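FAD synthase (Thermoplasma volcanium GSS1, PDB 3GLV) probably catalyses the transfer of AMP from ATP to flavin mononucleotide, yielding the coenzyme FAD and diphosphate. Local coordinates at residues L91-D94 / Q95-D98. Sequence-based numbering, arbitrary orientation.
Sequences LGYD and QKFD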
# COMPACT_ATOMS: atom_id res chain seq x y z
N LEU A 91 -14.29 5.72 12.51
CA LEU A 91 -13.92 4.57 13.38
C LEU A 91 -14.26 3.19 12.72
O LEU A 91 -15.12 3.10 11.86
CB LEU A 91 -14.62 4.66 14.73
CG LEU A 91 -14.39 5.88 15.64
CD1 LEU A 91 -15.32 5.83 16.78
CD2 LEU A 91 -12.94 5.99 16.10
N GLY A 92 -13.57 2.14 13.14
CA GLY A 92 -13.88 0.75 12.76
C GLY A 92 -15.28 0.33 13.22
O GLY A 92 -15.80 0.90 14.17
N TYR A 93 -15.87 -0.66 12.57
CA TYR A 93 -17.25 -1.16 12.87
C TYR A 93 -17.49 -1.57 14.37
O TYR A 93 -18.61 -1.41 14.97
CB TYR A 93 -17.56 -2.39 11.97
CG TYR A 93 -18.92 -2.98 12.27
CD1 TYR A 93 -20.08 -2.29 11.90
CD2 TYR A 93 -19.05 -4.18 12.95
CE1 TYR A 93 -21.36 -2.79 12.18
CE2 TYR A 93 -20.34 -4.71 13.25
CZ TYR A 93 -21.49 -4.00 12.85
OH TYR A 93 -22.76 -4.48 13.12
N ASP A 94 -16.44 -2.16 14.92
CA ASP A 94 -16.42 -2.72 16.26
C ASP A 94 -16.40 -1.64 17.38
O ASP A 94 -16.65 -1.95 18.56
CB ASP A 94 -15.18 -3.65 16.37
CG ASP A 94 -13.86 -2.97 15.80
OD1 ASP A 94 -13.81 -2.48 14.61
OD2 ASP A 94 -12.86 -2.94 16.56
N GLN A 95 -16.17 -0.36 17.02
CA GLN A 95 -15.78 0.65 18.01
C GLN A 95 -16.90 1.57 18.52
O GLN A 95 -16.75 2.78 18.57
CB GLN A 95 -14.64 1.50 17.45
CG GLN A 95 -13.41 0.75 17.01
CD GLN A 95 -12.28 1.74 16.75
OE1 GLN A 95 -11.86 1.96 15.61
NE2 GLN A 95 -11.84 2.40 17.81
N LYS A 96 -18.02 1.00 18.95
CA LYS A 96 -19.15 1.83 19.41
C LYS A 96 -18.84 2.52 20.73
O LYS A 96 -19.42 3.59 21.03
CB LYS A 96 -20.41 0.98 19.57
CG LYS A 96 -21.02 0.54 18.26
CD LYS A 96 -21.62 -0.86 18.35
CE LYS A 96 -20.57 -1.95 18.06
NZ LYS A 96 -20.52 -2.41 16.59
N PHE A 97 -17.94 1.93 21.51
CA PHE A 97 -17.58 2.50 22.79
C PHE A 97 -16.73 3.73 22.53
O PHE A 97 -17.04 4.78 23.06
CB PHE A 97 -16.83 1.48 23.67
CG PHE A 97 -16.30 2.07 24.95
CD1 PHE A 97 -17.14 2.24 26.05
CD2 PHE A 97 -14.97 2.51 25.04
CE1 PHE A 97 -16.66 2.80 27.24
CE2 PHE A 97 -14.48 3.06 26.23
CZ PHE A 97 -15.32 3.22 27.32
N ASP A 98 -15.67 3.60 21.73
CA ASP A 98 -14.87 4.75 21.38
C ASP A 98 -15.74 5.84 20.71
O ASP A 98 -15.52 7.02 20.93
CB ASP A 98 -13.72 4.36 20.44
CG ASP A 98 -12.76 3.41 21.08
OD1 ASP A 98 -12.64 3.45 22.31
OD2 ASP A 98 -12.13 2.61 20.36
O HOH W 1 -16.47 -0.59 21.15
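Gly92 to Gln95 form a beta turn, made type I by the backbone angles of Tyr93 and Asp94 and closed by the hydrogen bond from Gln95 N to Gly92 O (3.1 Å). The extended side chain of Gln95 runs back along the turn: with CG anti to the carbonyl carbon (chi1 -56°), OE1 accepts from Gly92 N at 3.0 Å, the donor tilted 31° from the carbonyl plane. The other end of that amide, NE2, donates to the anti lone pair of Asp98 OD2 at 2.6 Å, the acceptor lying in the amide plane, so two bonds fix the rotation of the group. Gln95 is the N-cap residue of helix 96-109, and the turn links this helix to strand 88-91 of the five-stranded parallel sheet (order 3-2-1-4-5), the Rossmann-like fold of the cytidylyltransferase-like family; Asp94 is inferred to bind ATP. With an alanine in place of Gln95, Gly92 N and Asp98 OD2 would probably lose the acceptor and donor that link turn and helix. Leu91 crosses Gln95 at about a right angle, its CD1 3.8 Å from Gln95 O. Lys96, its chain bent at chi2, chi3 and chi4, places NZ 2.7 Å from Tyr93 O, which also accepts from Arg117, and over one Tyr93 ring face, a cation-pi contact 4.2 Å from the centroid.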